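Local coordinates for invasion protein INVA (Salmonella enterica, PDB 2X49) that is an export apparatus protein of the Salmonella type III secretion system, represented by its C-terminal domain, and is involved in invasion of the intestinal epithelium, at residues A[32-35]-A[36-39]; A[81-84]-A[85-89]; A[134-137]-A[138-141]. All blocks are in the same frame, centred on the assembly; numbering follows the deposited sequence.

Interaction 1: residues A[32-35]-A[36-39]; sequences RSQF and FIDY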
loop_
_atom_site.group_PDB
_atom_site.type_symbol
_atom_site.label_atom_id
_atom_site.label_comp_id
_atom_site.label_asym_id
_atom_site.label_seq_id
_atom_site.Cartn_x
_atom_site.Cartn_y
_atom_site.Cartn_z
ATOM N N ARG A 32 -2.326 -12.832 9.530
ATOM C CA ARG A 32 -1.045 -12.635 10.251
ATOM C C ARG A 32 0.082 -13.302 9.518
ATOM O O ARG A 32 1.142 -12.699 9.322
ATOM C CB ARG A 32 -1.072 -13.100 11.708
ATOM C CG ARG A 32 -2.002 -12.246 12.528
ATOM C CD ARG A 32 -2.056 -12.695 13.951
ATOM N NE ARG A 32 -0.930 -12.099 14.662
ATOM C CZ ARG A 32 -0.265 -12.634 15.675
ATOM N NH1 ARG A 32 -0.556 -13.834 16.151
ATOM N NH2 ARG A 32 0.717 -11.947 16.217
ATOM N N SER A 33 -0.139 -14.509 9.051
ATOM C CA SER A 33 0.955 -15.238 8.417
ATOM C C SER A 33 1.316 -14.629 7.086
ATOM O O SER A 33 2.504 -14.478 6.740
ATOM C CB SER A 33 0.653 -16.746 8.271
ATOM O OG SER A 33 -0.550 -16.952 7.590
ATOM N N GLN A 34 0.291 -14.267 6.328
ATOM C CA GLN A 34 0.494 -13.714 4.965
ATOM C C GLN A 34 1.125 -12.321 5.020
ATOM O O GLN A 34 1.956 -11.974 4.176
ATOM C CB GLN A 34 -0.764 -13.697 4.113
ATOM C CG GLN A 34 -0.399 -13.497 2.634
ATOM C CD GLN A 34 0.459 -14.650 2.059
ATOM O OE1 GLN A 34 0.213 -15.824 2.333
ATOM N NE2 GLN A 34 1.447 -14.309 1.229
ATOM N N PHE A 35 0.759 -11.539 6.035
ATOM C CA PHE A 35 1.260 -10.184 6.132
ATOM C C PHE A 35 2.748 -10.271 6.373
ATOM O O PHE A 35 3.526 -9.521 5.815
ATOM C CB PHE A 35 0.565 -9.347 7.217
ATOM C CG PHE A 35 0.827 -7.865 7.145
ATOM C CD1 PHE A 35 0.026 -7.026 6.413
ATOM C CD2 PHE A 35 1.902 -7.302 7.799
ATOM C CE1 PHE A 35 0.255 -5.657 6.352
ATOM C CE2 PHE A 35 2.099 -5.925 7.710
ATOM C CZ PHE A 35 1.289 -5.149 7.002
ATOM N N PHE A 36 3.123 -11.208 7.215
ATOM C CA PHE A 36 4.567 -11.456 7.549
ATOM C C PHE A 36 5.357 -11.826 6.292
ATOM O O PHE A 36 6.466 -11.326 6.016
ATOM C CB PHE A 36 4.720 -12.478 8.638
ATOM C CG PHE A 36 6.133 -12.727 9.015
ATOM C CD1 PHE A 36 6.916 -11.687 9.420
ATOM C CD2 PHE A 36 6.653 -13.988 8.972
ATOM C CE1 PHE A 36 8.219 -11.893 9.774
ATOM C CE2 PHE A 36 7.965 -14.210 9.300
ATOM C CZ PHE A 36 8.733 -13.143 9.693
ATOM N N ILE A 37 4.753 -12.673 5.502
ATOM C CA ILE A 37 5.389 -13.110 4.232
ATOM C C ILE A 37 5.584 -11.938 3.314
ATOM O O ILE A 37 6.647 -11.711 2.737
ATOM C CB ILE A 37 4.595 -14.223 3.555
ATOM C CG1 ILE A 37 4.785 -15.503 4.367
ATOM C CG2 ILE A 37 5.160 -14.534 2.172
ATOM C CD1 ILE A 37 3.804 -16.646 4.077
ATOM N N ASP A 38 4.526 -11.152 3.236
ATOM C CA ASP A 38 4.381 -10.100 2.202
ATOM C C ASP A 38 5.198 -8.855 2.519
ATOM O O ASP A 38 5.687 -8.172 1.620
ATOM C CB ASP A 38 2.940 -9.701 1.905
ATOM C CG ASP A 38 2.140 -10.766 1.167
ATOM O OD1 ASP A 38 2.711 -11.767 0.670
ATOM O OD2 ASP A 38 0.915 -10.502 1.063
ATOM N N TYR A 39 5.306 -8.551 3.795
ATOM C CA TYR A 39 5.901 -7.277 4.256
ATOM C C TYR A 39 7.098 -7.403 5.194
ATOM O O TYR A 39 7.840 -6.410 5.403
ATOM C CB TYR A 39 4.825 -6.379 4.903
ATOM C CG TYR A 39 3.798 -5.931 3.914
ATOM C CD1 TYR A 39 4.073 -4.936 2.983
ATOM C CD2 TYR A 39 2.570 -6.571 3.841
ATOM C CE1 TYR A 39 3.166 -4.577 2.032
ATOM C CE2 TYR A 39 1.623 -6.200 2.875
ATOM C CZ TYR A 39 1.923 -5.198 2.002
ATOM O OH TYR A 39 0.998 -4.873 1.062
#
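Phe36 opens the last turn of helix 27-39 with a backbone bond from its N to Arg32 O, 3.3 Å long. Its CB rests near the carbonyl oxygens of Arg32 and Ser33, while the ring, with CG anti to the backbone N, leads off the helix to cation-pi contacts with Arg42 and Arg192. Ile37 donates in turn from N to Ser33 O. Its CG1 comes within 3.4 Å of Ser33 O, and the other branch, CG2, lies 3.8 Å from Gln34 NE2.

Asp38 is bound to Gln34 twice. Its N reaches Gln34 O in the helical manner, and Gln34 NE2 gives a hydrogen to Asp38 OD1 at 2.9 Å. The glutamine chain bends at chi2 (63°) and turns its amide forward along the helix, toward Asp38; OD1 lies close to the plane of that amide but is itself approached from above the carboxylate plane, the two planes being 58° apart. The second oxygen, OD2, is held by Tyr130 of helix 125-139, and the two bonds together should limit rotation of the carboxylate.

Tyr39 binds Phe35 O through its N and packs on the phenylalanine ring. CD2 of Tyr39 stands over the centre of one Phe35 face, with Phe35 CE1 to Tyr39 CD2 at 3.5 Å, yet the planes are inclined at 35° and the pair is oblique. The phenolic OH of Tyr39 is bonded to Lys229. Successive i to i+4 backbone bonds, joined by a polar and an aromatic side-chain pair at the same spacing, make this the C-terminal turn of an alpha helix packed against a second helix, 125-139.

Interaction 2: residues A[81-84]-A[85-89]; sequences VNYS and DEVVS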
loop_
_atom_site.group_PDB
_atom_site.type_symbol
_atom_site.label_atom_id
_atom_site.label_comp_id
_atom_site.label_asym_id
_atom_site.label_seq_id
_atom_site.Cartn_x
_atom_site.Cartn_y
_atom_site.Cartn_z
ATOM N N VAL A 81 -11.305 -7.303 -11.181
ATOM C CA VAL A 81 -10.191 -6.343 -10.853
ATOM C C VAL A 81 -10.000 -5.269 -11.908
ATOM O O VAL A 81 -9.882 -4.090 -11.596
ATOM C CB VAL A 81 -8.860 -7.084 -10.538
ATOM C CG1 VAL A 81 -7.674 -6.110 -10.251
ATOM C CG2 VAL A 81 -9.032 -8.084 -9.340
ATOM N N ASN A 82 -9.997 -5.684 -13.161
ATOM C CA ASN A 82 -9.826 -4.780 -14.313
ATOM C C ASN A 82 -11.136 -4.549 -15.062
ATOM O O ASN A 82 -11.223 -4.568 -16.282
ATOM C CB ASN A 82 -8.702 -5.251 -15.249
ATOM C CG ASN A 82 -8.991 -6.595 -15.891
ATOM O OD1 ASN A 82 -9.849 -7.322 -15.425
ATOM N ND2 ASN A 82 -8.265 -6.935 -16.960
ATOM N N TYR A 83 -12.153 -4.260 -14.276
ATOM C CA TYR A 83 -13.495 -3.937 -14.830
ATOM C C TYR A 83 -13.480 -2.826 -15.888
ATOM O O TYR A 83 -12.693 -1.881 -15.847
ATOM C CB TYR A 83 -14.422 -3.494 -13.698
ATOM C CG TYR A 83 -15.852 -3.295 -14.130
ATOM C CD1 TYR A 83 -16.727 -4.362 -14.229
ATOM C CD2 TYR A 83 -16.328 -2.027 -14.445
ATOM C CE1 TYR A 83 -18.048 -4.181 -14.647
ATOM C CE2 TYR A 83 -17.671 -1.823 -14.851
ATOM C CZ TYR A 83 -18.517 -2.906 -14.952
ATOM O OH TYR A 83 -19.825 -2.674 -15.358
ATOM N N SER A 84 -14.347 -3.010 -16.868
ATOM C CA SER A 84 -14.793 -1.940 -17.760
ATOM C C SER A 84 -16.279 -2.032 -18.071
ATOM O O SER A 84 -16.928 -3.061 -17.875
ATOM C CB SER A 84 -14.010 -1.917 -19.048
ATOM O OG SER A 84 -14.508 -2.851 -19.984
ATOM N N ASP A 85 -16.761 -0.897 -18.529
ATOM C CA ASP A 85 -18.208 -0.636 -18.755
ATOM C C ASP A 85 -18.717 -1.560 -19.836
ATOM O O ASP A 85 -19.918 -1.782 -20.016
ATOM C CB ASP A 85 -18.470 0.810 -19.177
ATOM C CG ASP A 85 -18.601 1.739 -17.990
ATOM O OD1 ASP A 85 -19.022 1.273 -16.908
ATOM O OD2 ASP A 85 -18.314 2.943 -18.164
ATOM N N GLU A 86 -17.756 -2.090 -20.567
ATOM C CA GLU A 86 -18.060 -3.053 -21.614
ATOM C C GLU A 86 -18.858 -4.230 -21.045
ATOM O O GLU A 86 -19.667 -4.878 -21.732
ATOM C CB GLU A 86 -16.789 -3.490 -22.385
ATOM C CG GLU A 86 -16.664 -4.968 -22.695
ATOM C CD GLU A 86 -15.367 -5.342 -23.455
ATOM O OE1 GLU A 86 -14.649 -6.233 -22.925
ATOM O OE2 GLU A 86 -15.061 -4.776 -24.564
ATOM N N VAL A 87 -18.672 -4.440 -19.756
ATOM C CA VAL A 87 -19.282 -5.597 -19.067
ATOM C C VAL A 87 -20.805 -5.496 -19.107
ATOM O O VAL A 87 -21.517 -6.479 -19.274
ATOM C CB VAL A 87 -18.777 -5.750 -17.626
ATOM C CG1 VAL A 87 -19.665 -6.698 -16.834
ATOM C CG2 VAL A 87 -17.310 -6.196 -17.641
ATOM N N VAL A 88 -21.295 -4.278 -18.963
ATOM C CA VAL A 88 -22.760 -4.041 -18.969
ATOM C C VAL A 88 -23.375 -4.254 -20.382
ATOM O O VAL A 88 -24.545 -4.611 -20.543
ATOM C CB VAL A 88 -23.103 -2.655 -18.435
ATOM C CG1 VAL A 88 -24.602 -2.297 -18.731
ATOM C CG2 VAL A 88 -22.746 -2.604 -16.989
ATOM N N SER A 89 -22.547 -4.054 -21.388
ATOM C CA SER A 89 -22.913 -4.314 -22.803
ATOM C C SER A 89 -23.280 -5.735 -23.039
ATOM O O SER A 89 -24.045 -6.065 -23.943
ATOM C CB SER A 89 -21.754 -3.983 -23.732
ATOM O OG SER A 89 -21.705 -2.594 -23.848
HETATM O O HOH W 1 -20.769 -0.065 -15.516
#
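Tyr83 and Ser84 meet the residues that follow them where the chain leaves strand 78-80 and turns into a short, weakly bonded helix at about 86-89, with Ser84 as a weak N-terminal cap. The tyrosine comes first. A chi1 of -173° swings the ring away from its own N, so the side chain runs forward along the chain instead of back toward the strand, and Val87 meets the ring obliquely at CE1: Tyr83 CE1 lies 3.4 Å from Val87 CB, with both valine methyls also close to CE1. Farther out, Val88 CG2 approaches the phenol oxygen, 3.3 Å from Tyr83 OH. That oxygen also binds a water at the edge of the ring and in its plane, and the same water donates to Asp85 OD1. A single water thus ties the tyrosine to the first residue of the turn, whose carboxylate stands almost perpendicular to the ring, at 88°. Phe105 stacks on the Tyr83 ring.

Ser84 follows, in an extended backbone conformation. Its hydroxyl, placed between the backbone N and the carbonyl carbon (chi1 83°), faces the start of the helix and accepts a weak capping bond from Glu86 N. The stronger partner of this hydroxyl is the OH of Tyr120, which also binds the Glu86 carboxylate, so one phenol links the cap residue to the first turn. Glu86 CB packs against the cap oxygen, 3.4 Å from Ser84 OG. Ser84 O accepts from Val87 N at 2.9 Å, though the place of that nitrogen is less sure, and Val87 CG2 sits 3.2 Å from Ser84 O.

Interaction 3: residues A[134-137]-A[138-141]; sequences AVTL and ARNV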
loop_
_atom_site.group_PDB
_atom_site.type_symbol
_atom_site.label_atom_id
_atom_site.label_comp_id
_atom_site.label_asym_id
_atom_site.label_seq_id
_atom_site.Cartn_x
_atom_site.Cartn_y
_atom_site.Cartn_z
ATOM N N ALA A 134 -4.568 -5.572 4.212
ATOM C CA ALA A 134 -3.108 -5.393 4.135
ATOM C C ALA A 134 -2.732 -3.980 3.778
ATOM O O ALA A 134 -1.795 -3.396 4.359
ATOM C CB ALA A 134 -2.496 -6.361 3.166
ATOM N N VAL A 135 -3.429 -3.428 2.805
ATOM C CA VAL A 135 -3.162 -2.056 2.342
ATOM C C VAL A 135 -3.337 -1.081 3.499
ATOM O O VAL A 135 -2.524 -0.178 3.754
ATOM C CB VAL A 135 -4.065 -1.710 1.124
ATOM C CG1 VAL A 135 -4.160 -0.240 0.832
ATOM C CG2 VAL A 135 -3.587 -2.544 -0.069
ATOM N N THR A 136 -4.387 -1.307 4.263
ATOM C CA THR A 136 -4.752 -0.383 5.319
ATOM C C THR A 136 -3.787 -0.536 6.484
ATOM O O THR A 136 -3.394 0.446 7.122
ATOM C CB THR A 136 -6.216 -0.607 5.809
ATOM O OG1 THR A 136 -7.077 -0.469 4.662
ATOM C CG2 THR A 136 -6.608 0.396 6.854
ATOM N N LEU A 137 -3.409 -1.771 6.738
ATOM C CA LEU A 137 -2.463 -2.064 7.857
ATOM C C LEU A 137 -1.061 -1.553 7.558
ATOM O O LEU A 137 -0.407 -1.027 8.447
ATOM C CB LEU A 137 -2.464 -3.527 8.242
ATOM C CG LEU A 137 -3.729 -3.952 8.956
ATOM C CD1 LEU A 137 -3.905 -5.479 9.001
ATOM C CD2 LEU A 137 -3.804 -3.425 10.396
ATOM N N ALA A 138 -0.630 -1.687 6.311
ATOM C CA ALA A 138 0.694 -1.130 5.883
ATOM C C ALA A 138 0.730 0.360 6.178
ATOM O O ALA A 138 1.700 0.887 6.729
ATOM C CB ALA A 138 0.959 -1.388 4.373
ATOM N N ARG A 139 -0.307 1.078 5.799
ATOM C CA ARG A 139 -0.362 2.540 5.963
ATOM C C ARG A 139 -0.226 2.954 7.433
ATOM O O ARG A 139 0.290 4.028 7.786
ATOM C CB ARG A 139 -1.665 3.095 5.364
ATOM C CG ARG A 139 -1.934 4.544 5.488
ATOM C CD ARG A 139 -3.070 4.887 4.522
ATOM N NE ARG A 139 -4.425 4.620 5.009
ATOM C CZ ARG A 139 -5.322 3.854 4.391
ATOM N NH1 ARG A 139 -5.024 3.237 3.260
ATOM N NH2 ARG A 139 -6.532 3.698 4.911
ATOM N N ASN A 140 -0.719 2.067 8.277
ATOM C CA ASN A 140 -0.894 2.320 9.720
ATOM C C ASN A 140 0.212 1.609 10.511
ATOM O O ASN A 140 0.116 1.349 11.703
ATOM C CB ASN A 140 -2.295 1.911 10.198
ATOM C CG ASN A 140 -3.331 2.929 9.877
ATOM O OD1 ASN A 140 -3.461 3.956 10.557
ATOM N ND2 ASN A 140 -4.159 2.630 8.886
ATOM N N VAL A 141 1.298 1.374 9.806
ATOM C CA VAL A 141 2.439 0.613 10.342
ATOM C C VAL A 141 2.960 1.136 11.703
ATOM O O VAL A 141 3.359 0.348 12.571
ATOM C CB VAL A 141 3.611 0.531 9.330
ATOM C CG1 VAL A 141 4.129 1.889 8.957
ATOM C CG2 VAL A 141 4.730 -0.334 9.920
HETATM O O HOH W 2 -7.761 1.547 2.699
#
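The backbone runs in regular i to i+4 bonds, Ala138 N to Ala134 O at 2.8 Å and Arg139 N to Val135 O at 3.3 Å, before the ladder frays at Asn140, whose N has just weak bonds to Thr136 O and Leu137 O. This is the C-terminal end of helix 125-139, in a buried contact, and Asn140 is the first residue to leave helical geometry. Its side chain makes good the loss: Asn140 ND2 donates to Thr136 O over 2.9 Å at a nearly straight 165°, with the acceptor close to the amide plane. CG sits beside the backbone N (chi1 -80°), which folds the amide back over the last turn, alongside the threonine side chain.

Arg139 bends at chi3 (82°), bringing one face of the guanidinium over Thr136 CA, offset toward the rim of the group. NH1 forms a salt bridge with Asp312. A water in the guanidinium plane accepts from NH1 and donates to Thr136 OG1, which is itself bonded to Cys132 O. The threonine methyl touches both nitrogens, its CG2 lying 3.8 Å from Arg139 NH2 and 3.9 Å from Asn140 ND2.

Overall arrangement
Interactions 1 and 3 occupy the final turns of two neighbouring helices, 27-39 and 125-139, and touch directly: Phe35 CE1 lies 3.6 Å from Ala134 O, and Tyr39 also packs on Ala134. Their centres are about 12 Å apart. Interaction 3 is the buried one and also packs on strands 58-63 and 66-72, whereas interaction 1 is only partly buried and carries exposed residues. Interaction 2 stands apart, its centre about 32 Å from that of interaction 1, on the outer part of the chain. Chemistry follows position: aromatic packing joins the helices, a side-chain amide finishes one of them, and a serine with a bridging water begins another.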